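Local atomic coordinates of putative phosphosugar isomerase (Silicibacter pomeroyi DSS-3, PDB entry 3FJ1), a protein that is of unknown function but, as a tandem SIS-domain protein, probably binds phosphosugars and may act as an isomerase or aminotransferase. Residues A32-V37 / H138-H143; L148-T153 / K228-L233; A241-G246 / A271-Q276. All coordinates share one frame; numbering follows the deposited sequence.

Contact 1: A32-V37 / H138-H143; sequences ARVAAV and HTIDIH
NE2 of His138 is met by both methyls of Val37, CG1 lying 4.0 Å from it, so helix 8-41 presents carbon to this polar atom. Nearer the backbone, His138 and Val34 run alongside each other, pointing opposite ways, with Val34 CG2 3.7 Å from His138 CB and hardly farther from the start of the ring. Both valines approach the imidazole obliquely. With CG anti to its carbonyl carbon (chi1 -59°), His138 lays its ring along the helix from Val34 to Val37. Val34 CG2 also touches the next inward-facing residue of the strand, 4.3 Å from Ile140 CG1. The axes of 32-37 and 138-141 come within 9.6 Å, at 145° between their directions. Strand 138-141 is an outermost strand of its parallel sheet within this chain, bonded through its backbone to strand 120-125, whose Val122 packs against Val34 and Leu120 against Val37. A serine in place of His138 would probably leave the methyls of Val37 without a partner on this strand and open a gap beside Val34. Between these two segments the contact is van der Waals only, with no hydrogen bond between them, and so depends on shape more than on charge.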
loop_
_atom_site.group_PDB
_atom_site.type_symbol
_atom_site.label_atom_id
_atom_site.label_comp_id
_atom_site.label_asym_id
_atom_site.label_seq_id
_atom_site.Cartn_x
_atom_site.Cartn_y
_atom_site.Cartn_z
ATOM N N ALA A 32 12.430 20.734 17.287
ATOM C CA ALA A 32 12.269 20.675 18.735
ATOM C C ALA A 32 10.982 21.375 19.163
ATOM O O ALA A 32 10.276 20.925 20.080
ATOM C CB ALA A 32 13.455 21.309 19.439
ATOM N N ARG A 33 10.704 22.494 18.501
ATOM C CA ARG A 33 9.494 23.272 18.780
ATOM C C ARG A 33 8.229 22.475 18.456
ATOM O O ARG A 33 7.286 22.452 19.264
ATOM C CB ARG A 33 9.520 24.579 17.995
ATOM C CG ARG A 33 10.432 25.605 18.578
ATOM C CD ARG A 33 10.514 26.828 17.704
ATOM N NE ARG A 33 11.334 27.852 18.352
ATOM C CZ ARG A 33 11.686 29.009 17.800
ATOM N NH1 ARG A 33 11.293 29.323 16.577
ATOM N NH2 ARG A 33 12.439 29.862 18.484
ATOM N N VAL A 34 8.207 21.792 17.308
ATOM C CA VAL A 34 7.040 20.979 16.947
ATOM C C VAL A 34 6.893 19.815 17.935
ATOM O O VAL A 34 5.799 19.540 18.388
ATOM C CB VAL A 34 7.089 20.450 15.502
ATOM C CG1 VAL A 34 5.884 19.551 15.209
ATOM C CG2 VAL A 34 7.154 21.641 14.494
ATOM N N ALA A 35 7.996 19.134 18.259
ATOM C CA ALA A 35 7.979 18.051 19.251
ATOM C C ALA A 35 7.419 18.521 20.593
ATOM O O ALA A 35 6.688 17.785 21.212
ATOM C CB ALA A 35 9.376 17.437 19.433
ATOM N N ALA A 36 7.746 19.756 21.004
ATOM C CA ALA A 36 7.246 20.342 22.253
ATOM C C ALA A 36 5.711 20.508 22.189
ATOM O O ALA A 36 4.991 20.144 23.125
ATOM C CB ALA A 36 7.950 21.658 22.563
ATOM N N VAL A 37 5.224 21.023 21.062
ATOM C CA VAL A 37 3.782 21.145 20.815
ATOM C C VAL A 37 3.118 19.761 20.900
ATOM O O VAL A 37 2.066 19.609 21.510
ATOM C CB VAL A 37 3.506 21.818 19.455
ATOM C CG1 VAL A 37 2.017 21.740 19.105
ATOM C CG2 VAL A 37 4.001 23.302 19.465
ATOM N N HIS A 138 2.313 23.611 11.275
ATOM C CA HIS A 138 3.753 23.695 11.338
ATOM C C HIS A 138 4.371 23.129 10.075
ATOM O O HIS A 138 3.850 22.175 9.495
ATOM C CB HIS A 138 4.265 22.885 12.529
ATOM C CG HIS A 138 3.717 23.344 13.836
ATOM N ND1 HIS A 138 4.244 24.415 14.519
ATOM C CD2 HIS A 138 2.684 22.895 14.579
ATOM C CE1 HIS A 138 3.544 24.621 15.621
ATOM N NE2 HIS A 138 2.584 23.718 15.678
ATOM N N THR A 139 5.496 23.712 9.663
ATOM C CA THR A 139 6.248 23.183 8.536
ATOM C C THR A 139 7.670 22.903 8.955
ATOM O O THR A 139 8.338 23.757 9.555
ATOM C CB THR A 139 6.239 24.130 7.361
ATOM O OG1 THR A 139 4.887 24.250 6.914
ATOM C CG2 THR A 139 7.155 23.596 6.200
ATOM N N ILE A 140 8.136 21.701 8.657
ATOM C CA ILE A 140 9.524 21.362 8.863
ATOM C C ILE A 140 10.201 21.311 7.486
ATOM O O ILE A 140 9.896 20.442 6.637
ATOM C CB ILE A 140 9.685 20.022 9.602
ATOM C CG1 ILE A 140 9.148 20.161 11.028
ATOM C CG2 ILE A 140 11.132 19.588 9.594
ATOM C CD1 ILE A 140 8.940 18.876 11.760
ATOM N N ASP A 141 11.105 22.260 7.259
ATOM C CA ASP A 141 11.912 22.298 6.044
ATOM C C ASP A 141 12.941 21.138 6.113
ATOM O O ASP A 141 13.758 21.059 7.050
ATOM C CB ASP A 141 12.614 23.646 5.977
ATOM C CG ASP A 141 13.378 23.886 4.683
ATOM O OD1 ASP A 141 13.770 22.950 3.950
ATOM O OD2 ASP A 141 13.636 25.091 4.431
ATOM N N ILE A 142 12.889 20.252 5.130
ATOM C CA ILE A 142 13.794 19.083 5.075
ATOM C C ILE A 142 15.239 19.372 4.624
ATOM O O ILE A 142 16.124 18.501 4.741
ATOM C CB ILE A 142 13.170 17.920 4.245
ATOM C CG1 ILE A 142 13.151 18.227 2.729
ATOM C CG2 ILE A 142 11.741 17.584 4.840
ATOM C CD1 ILE A 142 12.632 17.070 1.845
ATOM N N HIS A 143 15.496 20.580 4.145
ATOM C CA HIS A 143 16.848 20.966 3.746
ATOM C C HIS A 143 17.537 20.007 2.761
ATOM O O HIS A 143 18.716 19.706 2.891
ATOM C CB HIS A 143 17.720 21.188 5.011
ATOM C CG HIS A 143 17.274 22.333 5.865
ATOM N ND1 HIS A 143 16.289 22.221 6.822
ATOM C CD2 HIS A 143 17.670 23.626 5.891
ATOM C CE1 HIS A 143 16.104 23.389 7.406
ATOM N NE2 HIS A 143 16.933 24.256 6.857
#

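Contact 2: L148-T153 / K228-L233; sequences LSVAAT and KETCQL
A type I beta turn, Ser149 to Ala152, lies in the loop between strand 138-141 and helix 153-171 in the first SIS domain and presents Val150 and Ala151 to the end of helix 217-231 in the second. Its closest touch is methyl to methyl: Ala151 CB lies 3.7 Å from Thr230 CG2. That methyl also rests near Ala151 CA, 3.9 Å from Thr230 CG2. OG1 of Thr230 is turned to Lys226 O, to which it hydrogen-bonds (chi1 64°), while CG2 faces Ala151; Lys226 NZ, one turn before, bonds to Ala151 O and so adds a polar tie between the domains. Alongside, Glu229 CG passes 4.1 Å from Val150 O. The Glu229 chain leaves anti to its backbone N and then bends at chi2 (104°), and a water spans the remaining distance to its carboxylate. The water donates to Val150 O at 2.7 Å and, weakly, to Glu229 OE1. The turn is closed by Ala152 N bonding to Ser149 O (3.0 Å), and Ala152 occupies the N-cap position of helix 153-171. Ser149 and Val150 each have two conformers, so the touches of Val150 CG2 are doubtful, and the contacts of Val150 O and Ser149 O likewise rest on one copy. At the other end Gln232 NE2 donates to Glu229 O and also to Pro247 O of the second subunit. Helix 8-41 brings Met9 against both Ala151 and Thr230, while Val320 of helix 308-326 covers Thr230 from within the second domain.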
loop_
_atom_site.group_PDB
_atom_site.type_symbol
_atom_site.label_atom_id
_atom_site.label_comp_id
_atom_site.label_asym_id
_atom_site.label_seq_id
_atom_site.Cartn_x
_atom_site.Cartn_y
_atom_site.Cartn_z
ATOM N N LEU A 148 18.052 17.750 -8.871
ATOM C CA LEU A 148 17.965 17.763 -10.340
ATOM C C LEU A 148 17.859 16.350 -10.893
ATOM O O LEU A 148 17.606 16.182 -12.099
ATOM C CB LEU A 148 19.064 18.584 -11.034
ATOM C CG LEU A 148 18.892 20.101 -10.869
ATOM C CD1 LEU A 148 20.010 20.833 -11.644
ATOM C CD2 LEU A 148 17.522 20.507 -11.352
ATOM N N SER A 149 17.992 15.337 -10.040
ATOM C CA SER A 149 17.878 13.966 -10.478
ATOM C C SER A 149 16.445 13.470 -10.269
ATOM O O SER A 149 15.825 13.770 -9.226
ATOM C CB SER A 149 18.866 13.076 -9.712
ATOM O OG SER A 149 18.678 13.165 -8.305
ATOM N N VAL A 150 15.949 12.707 -11.243
ATOM C CA VAL A 150 14.635 12.086 -11.096
ATOM C C VAL A 150 14.669 11.089 -9.946
ATOM O O VAL A 150 13.641 10.833 -9.346
ATOM C CB VAL A 150 14.140 11.373 -12.378
ATOM C CG1 VAL A 150 13.834 12.415 -13.460
ATOM C CG2 VAL A 150 15.149 10.329 -12.839
ATOM N N ALA A 151 15.848 10.573 -9.597
ATOM C CA ALA A 151 15.990 9.648 -8.451
ATOM C C ALA A 151 15.546 10.344 -7.149
ATOM O O ALA A 151 15.019 9.680 -6.246
ATOM C CB ALA A 151 17.411 9.173 -8.335
ATOM N N ALA A 152 15.766 11.675 -7.067
ATOM C CA ALA A 152 15.348 12.520 -5.918
ATOM C C ALA A 152 15.703 11.858 -4.595
ATOM O O ALA A 152 14.851 11.655 -3.706
ATOM C CB ALA A 152 13.839 12.806 -5.984
ATOM N N THR A 153 16.973 11.480 -4.498
ATOM C CA THR A 153 17.483 10.709 -3.390
ATOM C C THR A 153 17.576 11.556 -2.108
ATOM O O THR A 153 17.319 11.082 -0.976
ATOM C CB THR A 153 18.881 10.108 -3.771
ATOM O OG1 THR A 153 19.785 11.168 -4.122
ATOM C CG2 THR A 153 18.788 9.120 -4.980
ATOM N N LYS A 228 12.867 1.385 -11.154
ATOM C CA LYS A 228 12.025 1.569 -12.346
ATOM C C LYS A 228 12.182 2.964 -12.940
ATOM O O LYS A 228 12.308 3.126 -14.163
ATOM C CB LYS A 228 10.545 1.307 -12.021
ATOM C CG LYS A 228 10.231 -0.157 -11.651
ATOM C CD LYS A 228 8.747 -0.385 -11.367
ATOM C CE LYS A 228 8.304 0.213 -10.077
ATOM N NZ LYS A 228 6.836 -0.060 -9.866
ATOM N N GLU A 229 12.180 3.954 -12.059
ATOM C CA GLU A 229 12.262 5.353 -12.420
ATOM C C GLU A 229 13.548 5.658 -13.175
ATOM O O GLU A 229 13.552 6.329 -14.213
ATOM C CB GLU A 229 12.317 6.170 -11.131
ATOM C CG GLU A 229 11.988 7.649 -11.264
ATOM C CD GLU A 229 10.576 7.947 -10.734
ATOM O OE1 GLU A 229 10.347 7.890 -9.470
ATOM O OE2 GLU A 229 9.707 8.222 -11.580
ATOM N N THR A 230 14.654 5.177 -12.623
ATOM C CA THR A 230 15.982 5.539 -13.147
ATOM C C THR A 230 16.488 4.634 -14.279
ATOM O O THR A 230 17.162 5.117 -15.197
ATOM C CB THR A 230 17.017 5.625 -12.004
ATOM O OG1 THR A 230 17.194 4.348 -11.396
ATOM C CG2 THR A 230 16.614 6.690 -10.949
ATOM N N CYS A 231 16.140 3.354 -14.258
ATOM C CA CYS A 231 16.664 2.414 -15.249
ATOM C C CYS A 231 15.655 1.945 -16.272
ATOM O O CYS A 231 16.031 1.286 -17.231
ATOM C CB CYS A 231 17.252 1.195 -14.546
ATOM S SG CYS A 231 18.634 1.619 -13.500
ATOM N N GLN A 232 14.376 2.241 -16.044
ATOM C CA GLN A 232 13.310 1.794 -16.940
ATOM C C GLN A 232 13.324 0.271 -17.095
ATOM O O GLN A 232 13.146 -0.264 -18.197
ATOM C CB GLN A 232 13.392 2.531 -18.288
ATOM C CG GLN A 232 13.244 4.050 -18.147
ATOM C CD GLN A 232 11.849 4.463 -17.628
ATOM O OE1 GLN A 232 10.814 4.102 -18.216
ATOM N NE2 GLN A 232 11.817 5.235 -16.532
ATOM N N LEU A 233 13.572 -0.420 -15.978
ATOM C CA LEU A 233 13.540 -1.867 -15.898
ATOM C C LEU A 233 12.565 -2.186 -14.782
ATOM O O LEU A 233 12.381 -1.383 -13.879
ATOM C CB LEU A 233 14.924 -2.456 -15.594
ATOM C CG LEU A 233 15.991 -2.326 -16.688
ATOM C CD1 LEU A 233 17.336 -2.675 -16.097
ATOM C CD2 LEU A 233 15.681 -3.206 -17.897
HETATM O O HOH W 1 11.101 10.386 -8.636
#

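Contact 3: A241-G246 / A271-Q276; sequences AEVLHG and AEIADQ
Leu244 reaches from its loop toward helix 267-279, and its atoms meet different partners in turn. CB lies over one face of the adjacent His245 ring, 4.2 Å above the plane and offset toward the rim. CG, anti to the carbonyl carbon (chi1 -62°), is the fork that carries the two methyls toward the helix. CD1 prolongs the extended chain and does the touching. It meets Ile273 tip to tip, Leu244 CD1 standing 4.0 Å from Ile273 CD1, and it comes closer still to an amide, 3.6 Å from Gln276 OE1. Gln276 crosses the leucine obliquely, its extended chain bringing OE1 up to the CD1 methyl; the approach is a carbon-oxygen contact and supplies no bond.

Ile273 serves both loop residues through separate branches. Its CD1 goes to Leu244, whereas its CG2 lies beside Val243, with Val243 CG1 3.9 Å from Ile273 CG2. In Val243, chi1 of 68° sets CG1 between backbone N and carbonyl carbon, facing Ile273. Ile277, one helical turn beyond Ile273, packs on both Val243 and Leu244 and continues the apolar strip.

The loop follows strand 235-239 of the second SIS domain, and the His-Gly-Pro sequence beginning at His245 recalls that of the isomerase domain of GlmS. The loop also meets the second subunit, where Glu242 OE1 forms a salt bridge with NE of Arg51 of that subunit. On the helix, Asp275 bonds to the backbone N atoms of Thr292, Arg293 and Ala294. The contact is therefore apolar apart from the Gln276 oxygen against a methyl, while Glu242 and Asp275 direct their carboxylates to partners outside it.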
loop_
_atom_site.group_PDB
_atom_site.type_symbol
_atom_site.label_atom_id
_atom_site.label_comp_id
_atom_site.label_asym_id
_atom_site.label_seq_id
_atom_site.Cartn_x
_atom_site.Cartn_y
_atom_site.Cartn_z
ATOM N N ALA A 241 7.882 -12.086 4.370
ATOM C CA ALA A 241 6.883 -13.002 4.925
ATOM C C ALA A 241 5.785 -13.340 3.919
ATOM O O ALA A 241 4.990 -14.241 4.163
ATOM C CB ALA A 241 6.267 -12.396 6.173
ATOM N N GLU A 242 5.679 -12.584 2.832
ATOM C CA GLU A 242 4.669 -12.837 1.823
ATOM C C GLU A 242 5.200 -13.306 0.483
ATOM O O GLU A 242 4.436 -13.840 -0.325
ATOM C CB GLU A 242 3.867 -11.554 1.593
ATOM C CG GLU A 242 3.211 -11.032 2.855
ATOM C CD GLU A 242 2.137 -11.963 3.422
ATOM O OE1 GLU A 242 1.617 -12.849 2.692
ATOM O OE2 GLU A 242 1.820 -11.813 4.619
ATOM N N VAL A 243 6.492 -13.116 0.245
ATOM C CA VAL A 243 7.071 -13.371 -1.091
ATOM C C VAL A 243 6.884 -14.808 -1.577
ATOM O O VAL A 243 6.695 -15.042 -2.780
ATOM C CB VAL A 243 8.545 -12.941 -1.160
ATOM C CG1 VAL A 243 9.429 -13.832 -0.274
ATOM C CG2 VAL A 243 9.019 -12.953 -2.587
ATOM N N LEU A 244 6.910 -15.774 -0.663
ATOM C CA LEU A 244 6.735 -17.174 -1.057
ATOM C C LEU A 244 5.259 -17.602 -1.197
ATOM O O LEU A 244 4.989 -18.748 -1.505
ATOM C CB LEU A 244 7.449 -18.083 -0.054
ATOM C CG LEU A 244 8.956 -17.872 0.033
ATOM C CD1 LEU A 244 9.548 -18.738 1.134
ATOM C CD2 LEU A 244 9.630 -18.129 -1.318
ATOM N N HIS A 245 4.317 -16.683 -1.003
ATOM C CA HIS A 245 2.879 -16.988 -1.092
ATOM C C HIS A 245 2.132 -16.121 -2.099
ATOM O O HIS A 245 0.903 -16.088 -2.070
ATOM C CB HIS A 245 2.242 -16.755 0.282
ATOM C CG HIS A 245 3.011 -17.385 1.389
ATOM N ND1 HIS A 245 2.873 -18.716 1.719
ATOM C CD2 HIS A 245 3.985 -16.895 2.191
ATOM C CE1 HIS A 245 3.711 -19.013 2.699
ATOM N NE2 HIS A 245 4.396 -17.923 3.006
ATOM N N GLY A 246 2.844 -15.391 -2.959
ATOM C CA GLY A 246 2.184 -14.466 -3.902
ATOM C C GLY A 246 1.788 -15.103 -5.240
ATOM O O GLY A 246 2.109 -16.263 -5.490
ATOM N N ALA A 271 16.675 -12.686 6.933
ATOM C CA ALA A 271 17.785 -13.576 6.590
ATOM C C ALA A 271 17.298 -15.020 6.335
ATOM O O ALA A 271 17.752 -15.664 5.399
ATOM C CB ALA A 271 18.812 -13.546 7.690
ATOM N N GLU A 272 16.402 -15.521 7.190
ATOM C CA GLU A 272 15.836 -16.849 7.061
ATOM C C GLU A 272 15.145 -17.085 5.699
ATOM O O GLU A 272 15.376 -18.100 5.021
ATOM C CB GLU A 272 14.861 -17.098 8.225
ATOM N N ILE A 273 14.292 -16.158 5.311
ATOM C CA ILE A 273 13.599 -16.251 4.013
ATOM C C ILE A 273 14.594 -16.076 2.858
ATOM O O ILE A 273 14.476 -16.757 1.850
ATOM C CB ILE A 273 12.457 -15.230 3.901
ATOM C CG1 ILE A 273 11.352 -15.590 4.893
ATOM C CG2 ILE A 273 11.935 -15.148 2.431
ATOM C CD1 ILE A 273 10.568 -16.841 4.546
ATOM N N ALA A 274 15.572 -15.183 3.018
ATOM C CA ALA A 274 16.567 -14.944 1.979
ATOM C C ALA A 274 17.285 -16.267 1.706
ATOM O O ALA A 274 17.471 -16.680 0.555
ATOM C CB ALA A 274 17.542 -13.838 2.413
ATOM N N ASP A 275 17.670 -16.949 2.776
ATOM C CA ASP A 275 18.331 -18.236 2.637
ATOM C C ASP A 275 17.438 -19.317 1.998
ATOM O O ASP A 275 17.936 -20.082 1.181
ATOM C CB ASP A 275 18.894 -18.711 3.988
ATOM C CG ASP A 275 20.194 -18.001 4.362
ATOM O OD1 ASP A 275 20.845 -17.395 3.493
ATOM O OD2 ASP A 275 20.606 -18.080 5.532
ATOM N N GLN A 276 16.144 -19.354 2.354
ATOM C CA GLN A 276 15.199 -20.333 1.809
ATOM C C GLN A 276 15.063 -20.173 0.298
ATOM O O GLN A 276 15.031 -21.170 -0.464
ATOM C CB GLN A 276 13.811 -20.186 2.446
ATOM C CG GLN A 276 13.680 -20.745 3.858
ATOM C CD GLN A 276 12.299 -20.505 4.444
ATOM O OE1 GLN A 276 11.287 -20.533 3.724
ATOM N NE2 GLN A 276 12.247 -20.213 5.750
#

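How the contacts relate
The contacts follow one another along the chain and move from one SIS domain to the other. Contact 1 sets helix 8-41 against the edge of the first sheet, contact 2 joins the two domains, and contact 3 lies within the second. Centres of contacts 1 and 2 are 29 Å apart, yet their nearest atoms come to about 8 Å, and the strand of the first leads on to the turn of the second. Contacts 2 and 3 are 27 Å apart between centres; both touch the second subunit. Contacts 1 and 3, 39 Å apart between centres, lie on opposite sides of the chain's centre. No active-site residue is assigned among the three.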